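Side-chain contacts in putative fumarylpyruvate hydrolase (Burkholderia cenocepacia, PDB 4MAQ), which is a putative enzyme of the fumarylacetoacetate hydrolase family, built on the mixed beta-sheet fold of that family and assembled as a dimer: residues P59-K64 and P187-Y192; R35-G40 and R195-K200. All coordinates share one frame; numbering follows the deposited sequence. Where two conformers were deposited one is given.

Contact 1 (P59-K64 and P187-Y192); sequences PFFFTK and PDVIAY. With EDO (1,2-ethanediol), chain C.
Pro59 lies over one face of the Tyr192 ring, its CD 3.5 Å from the ring centroid and only 14° off the normal, a CH-pi contact. The closest ring carbon, Tyr192 CE2, is 3.4 Å from Pro59 CD, while Pro59 CG sits nearer the root of the ring, 3.6 Å from Tyr192 CD2. Trp184 meets the same tyrosine ring edge-to-face, and Arg195 adds a cation-pi contact. Val189 CG1 meets the rim of the Phe61 ring, almost level with it, 3.9 Å from Phe61 CE2. Val189 carries CG1 anti to its backbone N (chi1 174°), the branch that reaches the phenylalanine. Tyr192 CB approaches the ring end obliquely, 4.1 Å from Phe61 CE1, so Tyr192 serves both residues, with its methylene and its ring. Trp138 of the second subunit also meets the Phe61 ring, the planes nearly parallel. Beyond this packing, Thr63 OG1, hydrogen-bonded to Asp137 of the second subunit, accepts a hydrogen bond of 3.0 Å from O1 of 1,2-ethanediol, probably a crystallisation additive, which also bonds Thr63 of that subunit. The arrangement is apolar helix-on-sheet packing: helix 186-196 meets strand 61-64 and its preceding loop within the fumarylacetoacetate hydrolase fold.

Contact 2 (R35-G40 and R195-K200); sequences RVFCVG and RSVELK
Phe37 of strand 36-39 and Arg35 just ahead of it in the chain reach to Val197, which follows the end of helix 186-196; the contact thus joins the mixed sheet of the fumarylacetoacetate hydrolase fold to the loop leaving that helix. The two methyls of Val197 divide the work. CG1, anti to the carbonyl carbon (chi1 -65°), turns to the arginine and lies 3.6 Å from Arg35 NH1, abutting the guanidinium edge-on. This leaves CG2 flanked by the backbone N and C, and it meets the tip of the phenylalanine, with 3.8 Å between Val197 CG2 and Phe37 CZ. Phe37 points its CB toward the loop, and its CG is anti to the carbonyl carbon (chi1 -54°), which sends the ring toward the loop, where Val197 and Leu199 come at it obliquely from the same side of its plane, Val197 near CZ and Leu199 near CE2. Leu199 brings up its CD1 methyl, 4.1 Å from Phe37 CE2, although its CB does not aim at the strand; the end of the side chain makes the approach. Val193 of the helix packs on both Phe37 and Leu199, extending the apolar group.

Arg35 is extended from CG to NE, which carries its charged end past the ring and into the subunit interface. There NE and NH1 form salt bridges with Asp67 and Asp143 of the second subunit, so the buried guanidinium is held by two carboxylates. Asp143 of the second subunit also accepts a hydrogen bond from the backbone N of Glu198 and packs on Val197. Farther along the loop, Lys200 turns away from the strand, and its NZ forms a salt bridge of 3.0 Å with Glu198 OE1, approaching from above the carboxylate plane, 54° out of it.

Strands 36-39 and 61-64 are antiparallel neighbours in one sheet, and contacts 1 and 2 lie side by side, their centres about 6 Å apart. Backbone pairing ties them, with a probable hydrogen bond of 2.8 Å from Cys38 N to Phe62 O. Each strand segment meets a different part of the chain around helix 186-196: contact 1 packs on the helix itself, contact 2 on the loop that follows it. All four touching residues of contact 2 are buried, whereas contact 1 is only partly buried. Contact 1 relies on aromatic and aliphatic groups; contact 2 adds an arginine whose charge is met by the second subunit.

Contact 1 (P59-K64 and P187-Y192)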
loop_
_atom_site.group_PDB
_atom_site.type_symbol
_atom_site.label_atom_id
_atom_site.label_comp_id
_atom_site.label_asym_id
_atom_site.label_seq_id
_atom_site.Cartn_x
_atom_site.Cartn_y
_atom_site.Cartn_z
ATOM N N PRO B 59 -2.759 -8.435 17.548
ATOM C CA PRO B 59 -3.384 -8.361 16.227
ATOM C C PRO B 59 -2.335 -8.432 15.121
ATOM O O PRO B 59 -1.148 -8.208 15.357
ATOM C CB PRO B 59 -4.011 -6.967 16.224
ATOM C CG PRO B 59 -3.117 -6.160 17.121
ATOM C CD PRO B 59 -2.639 -7.112 18.188
ATOM N N PHE B 60 -2.768 -8.757 13.916
ATOM C CA PHE B 60 -1.925 -8.585 12.724
ATOM C C PHE B 60 -2.660 -7.681 11.744
ATOM O O PHE B 60 -3.862 -7.411 11.915
ATOM C CB PHE B 60 -1.535 -9.931 12.103
ATOM C CG PHE B 60 -2.663 -10.666 11.427
ATOM C CD1 PHE B 60 -3.483 -11.548 12.145
ATOM C CD2 PHE B 60 -2.893 -10.519 10.053
ATOM C CE1 PHE B 60 -4.523 -12.243 11.505
ATOM C CE2 PHE B 60 -3.929 -11.220 9.415
ATOM C CZ PHE B 60 -4.750 -12.079 10.138
ATOM N N PHE B 61 -1.934 -7.197 10.741
ATOM C CA PHE B 61 -2.440 -6.153 9.861
ATOM C C PHE B 61 -2.108 -6.397 8.411
ATOM O O PHE B 61 -1.027 -6.894 8.081
ATOM C CB PHE B 61 -1.815 -4.812 10.249
ATOM C CG PHE B 61 -2.221 -4.344 11.617
ATOM C CD1 PHE B 61 -1.482 -4.699 12.747
ATOM C CD2 PHE B 61 -3.342 -3.537 11.774
ATOM C CE1 PHE B 61 -1.881 -4.277 14.006
ATOM C CE2 PHE B 61 -3.721 -3.093 13.026
ATOM C CZ PHE B 61 -2.997 -3.462 14.141
ATOM N N PHE B 62 -3.018 -6.005 7.530
ATOM C CA PHE B 62 -2.665 -5.796 6.143
ATOM C C PHE B 62 -3.034 -4.354 5.811
ATOM O O PHE B 62 -3.477 -3.621 6.686
ATOM C CB PHE B 62 -3.349 -6.836 5.243
ATOM C CG PHE B 62 -4.846 -6.854 5.361
ATOM C CD1 PHE B 62 -5.462 -7.628 6.346
ATOM C CD2 PHE B 62 -5.640 -6.095 4.489
ATOM C CE1 PHE B 62 -6.848 -7.626 6.460
ATOM C CE2 PHE B 62 -7.007 -6.103 4.602
ATOM C CZ PHE B 62 -7.610 -6.872 5.569
ATOM N N THR B 63 -2.792 -3.930 4.577
ATOM C CA THR B 63 -3.075 -2.553 4.166
ATOM C C THR B 63 -3.831 -2.558 2.844
ATOM O O THR B 63 -3.947 -3.580 2.203
ATOM C CB THR B 63 -1.767 -1.737 4.051
ATOM O OG1 THR B 63 -0.934 -2.348 3.063
ATOM C CG2 THR B 63 -0.990 -1.710 5.379
ATOM N N LYS B 64 -4.354 -1.393 2.473
ATOM C CA LYS B 64 -4.867 -1.145 1.142
ATOM C C LYS B 64 -4.225 0.157 0.663
ATOM O O LYS B 64 -3.886 1.011 1.487
ATOM C CB LYS B 64 -6.390 -0.971 1.146
ATOM C CG LYS B 64 -7.151 -2.235 1.556
ATOM C CD LYS B 64 -8.666 -1.968 1.577
ATOM C CE LYS B 64 -9.447 -3.161 2.150
ATOM N NZ LYS B 64 -9.659 -4.259 1.165
ATOM N N PRO B 187 -8.297 2.131 20.855
ATOM C CA PRO B 187 -7.041 2.739 21.344
ATOM C C PRO B 187 -5.847 1.776 21.255
ATOM O O PRO B 187 -4.721 2.219 20.975
ATOM C CB PRO B 187 -7.338 3.067 22.822
ATOM C CG PRO B 187 -8.823 3.161 22.910
ATOM C CD PRO B 187 -9.374 2.222 21.863
ATOM N N ASP B 188 -6.082 0.484 21.484
ATOM C CA ASP B 188 -4.998 -0.502 21.386
ATOM C C ASP B 188 -4.610 -0.785 19.950
ATOM O O ASP B 188 -3.448 -0.963 19.659
ATOM C CB ASP B 188 -5.359 -1.806 22.071
ATOM C CG ASP B 188 -5.526 -1.636 23.544
ATOM O OD1 ASP B 188 -4.529 -1.352 24.196
ATOM O OD2 ASP B 188 -6.648 -1.759 24.017
ATOM N N VAL B 189 -5.587 -0.803 19.048
ATOM C CA VAL B 189 -5.278 -0.972 17.634
ATOM C C VAL B 189 -4.378 0.178 17.149
ATOM O O VAL B 189 -3.364 -0.058 16.478
ATOM C CB VAL B 189 -6.559 -1.088 16.796
ATOM C CG1 VAL B 189 -6.206 -1.126 15.321
ATOM C CG2 VAL B 189 -7.272 -2.386 17.164
ATOM N N ILE B 190 -4.746 1.408 17.512
ATOM C CA ILE B 190 -3.950 2.582 17.160
ATOM C C ILE B 190 -2.531 2.440 17.708
ATOM O O ILE B 190 -1.556 2.670 17.003
ATOM C CB ILE B 190 -4.598 3.869 17.690
ATOM C CG1 ILE B 190 -5.881 4.164 16.894
ATOM C CG2 ILE B 190 -3.616 5.033 17.695
ATOM C CD1 ILE B 190 -6.758 5.208 17.535
ATOM N N ALA B 191 -2.412 2.101 18.988
ATOM C CA ALA B 191 -1.102 1.903 19.612
ATOM C C ALA B 191 -0.238 0.876 18.845
ATOM O O ALA B 191 0.938 1.136 18.558
ATOM C CB ALA B 191 -1.275 1.499 21.078
ATOM N N TYR B 192 -0.827 -0.269 18.493
ATOM C CA TYR B 192 -0.117 -1.314 17.775
ATOM C C TYR B 192 0.380 -0.822 16.402
ATOM O O TYR B 192 1.553 -1.045 16.047
ATOM C CB TYR B 192 -1.021 -2.529 17.588
ATOM C CG TYR B 192 -0.905 -3.573 18.667
ATOM C CD1 TYR B 192 0.249 -4.334 18.764
ATOM C CD2 TYR B 192 -1.932 -3.801 19.581
ATOM C CE1 TYR B 192 0.393 -5.303 19.730
ATOM C CE2 TYR B 192 -1.802 -4.772 20.572
ATOM C CZ TYR B 192 -0.628 -5.522 20.641
ATOM O OH TYR B 192 -0.431 -6.507 21.588
HETATM C C1 EDO C . -0.816 -0.397 0.438
HETATM O O1 EDO C . -1.594 -1.587 0.285
HETATM C C2 EDO C . 0.475 -0.402 -0.359
HETATM O O2 EDO C . 1.418 -1.360 0.144
#

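Contact 2 (R35-G40 and R195-K200)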
loop_
_atom_site.group_PDB
_atom_site.type_symbol
_atom_site.label_atom_id
_atom_site.label_comp_id
_atom_site.label_asym_id
_atom_site.label_seq_id
_atom_site.Cartn_x
_atom_site.Cartn_y
_atom_site.Cartn_z
ATOM N N ARG B 35 -2.240 6.514 4.525
ATOM C CA ARG B 35 -2.207 5.051 4.382
ATOM C C ARG B 35 -3.481 4.433 4.954
ATOM O O ARG B 35 -4.227 5.114 5.666
ATOM C CB ARG B 35 -0.975 4.450 5.073
ATOM C CG ARG B 35 0.342 4.729 4.372
ATOM C CD ARG B 35 1.493 4.041 5.097
ATOM N NE ARG B 35 2.781 4.599 4.687
ATOM C CZ ARG B 35 3.920 4.415 5.340
ATOM N NH1 ARG B 35 3.988 3.555 6.372
ATOM N NH2 ARG B 35 4.990 5.123 4.962
ATOM N N VAL B 36 -3.716 3.160 4.622
ATOM C CA VAL B 36 -4.897 2.442 5.094
ATOM C C VAL B 36 -4.445 1.143 5.760
ATOM O O VAL B 36 -3.850 0.297 5.088
ATOM C CB VAL B 36 -5.870 2.131 3.939
ATOM C CG1 VAL B 36 -7.112 1.386 4.466
ATOM C CG2 VAL B 36 -6.276 3.406 3.223
ATOM N N PHE B 37 -4.727 0.993 7.058
ATOM C CA PHE B 37 -4.343 -0.199 7.806
ATOM C C PHE B 37 -5.597 -0.984 8.157
ATOM O O PHE B 37 -6.621 -0.386 8.538
ATOM C CB PHE B 37 -3.634 0.203 9.100
ATOM C CG PHE B 37 -2.462 1.121 8.881
ATOM C CD1 PHE B 37 -1.236 0.596 8.506
ATOM C CD2 PHE B 37 -2.576 2.504 9.036
ATOM C CE1 PHE B 37 -0.136 1.413 8.299
ATOM C CE2 PHE B 37 -1.472 3.319 8.833
ATOM C CZ PHE B 37 -0.260 2.772 8.470
ATOM N N CYS B 38 -5.494 -2.309 8.089
ATOM C CA CYS B 38 -6.666 -3.174 8.304
ATOM C C CYS B 38 -6.282 -4.285 9.266
ATOM O O CYS B 38 -5.331 -5.035 9.032
ATOM C CB CYS B 38 -7.110 -3.804 6.987
ATOM S SG CYS B 38 -7.399 -2.620 5.655
ATOM N N VAL B 39 -7.000 -4.387 10.367
ATOM C CA VAL B 39 -6.698 -5.424 11.323
ATOM C C VAL B 39 -7.269 -6.768 10.834
ATOM O O VAL B 39 -8.351 -6.827 10.212
ATOM C CB VAL B 39 -7.185 -5.013 12.724
ATOM C CG1 VAL B 39 -8.690 -5.116 12.823
ATOM C CG2 VAL B 39 -6.479 -5.801 13.825
ATOM N N GLY B 40 -6.458 -7.790 11.045
ATOM C CA GLY B 40 -6.929 -9.122 10.924
ATOM C C GLY B 40 -7.886 -9.343 12.073
ATOM O O GLY B 40 -8.296 -8.437 12.799
ATOM N N ARG B 195 3.487 1.344 16.624
ATOM C CA ARG B 195 4.751 0.721 16.997
ATOM C C ARG B 195 5.442 0.093 15.778
ATOM O O ARG B 195 6.598 -0.290 15.870
ATOM C CB ARG B 195 4.556 -0.298 18.137
ATOM C CG ARG B 195 4.132 0.381 19.435
ATOM C CD ARG B 195 4.182 -0.545 20.636
ATOM N NE ARG B 195 3.139 -1.567 20.634
ATOM C CZ ARG B 195 2.001 -1.490 21.330
ATOM N NH1 ARG B 195 1.728 -0.429 22.080
ATOM N NH2 ARG B 195 1.122 -2.481 21.269
ATOM N N SER B 196 4.730 -0.007 14.649
ATOM C CA SER B 196 5.258 -0.569 13.412
ATOM C C SER B 196 5.728 0.505 12.431
ATOM O O SER B 196 6.768 0.342 11.774
ATOM C CB SER B 196 4.179 -1.418 12.768
ATOM O OG SER B 196 4.611 -1.838 11.484
ATOM N N VAL B 197 4.961 1.602 12.344
ATOM C CA VAL B 197 5.275 2.732 11.476
ATOM C C VAL B 197 4.903 3.987 12.254
ATOM O O VAL B 197 4.211 3.902 13.250
ATOM C CB VAL B 197 4.456 2.720 10.149
ATOM C CG1 VAL B 197 4.802 1.517 9.263
ATOM C CG2 VAL B 197 2.954 2.772 10.423
ATOM N N GLU B 198 5.298 5.152 11.764
ATOM C CA GLU B 198 4.756 6.377 12.316
ATOM C C GLU B 198 3.339 6.554 11.774
ATOM O O GLU B 198 3.129 6.606 10.568
ATOM C CB GLU B 198 5.610 7.594 11.959
ATOM C CG GLU B 198 5.116 8.830 12.684
ATOM C CD GLU B 198 5.766 10.106 12.206
ATOM O OE1 GLU B 198 6.467 10.085 11.169
ATOM O OE2 GLU B 198 5.577 11.124 12.886
ATOM N N LEU B 199 2.364 6.643 12.669
ATOM C CA LEU B 199 1.008 6.965 12.278
ATOM C C LEU B 199 0.961 8.423 11.863
ATOM O O LEU B 199 1.666 9.265 12.439
ATOM C CB LEU B 199 0.089 6.716 13.461
ATOM C CG LEU B 199 -1.382 6.542 13.228
ATOM C CD1 LEU B 199 -1.647 5.261 12.427
ATOM C CD2 LEU B 199 -2.127 6.571 14.553
ATOM N N LYS B 200 0.148 8.730 10.856
ATOM C CA LYS B 200 0.079 10.099 10.335
ATOM C C LYS B 200 -1.351 10.581 10.222
ATOM O O LYS B 200 -2.253 9.787 9.965
ATOM C CB LYS B 200 0.728 10.186 8.945
ATOM C CG LYS B 200 2.218 9.872 8.908
ATOM C CD LYS B 200 3.054 10.960 9.541
ATOM C CE LYS B 200 4.406 11.032 8.844
ATOM N NZ LYS B 200 5.213 12.155 9.389
#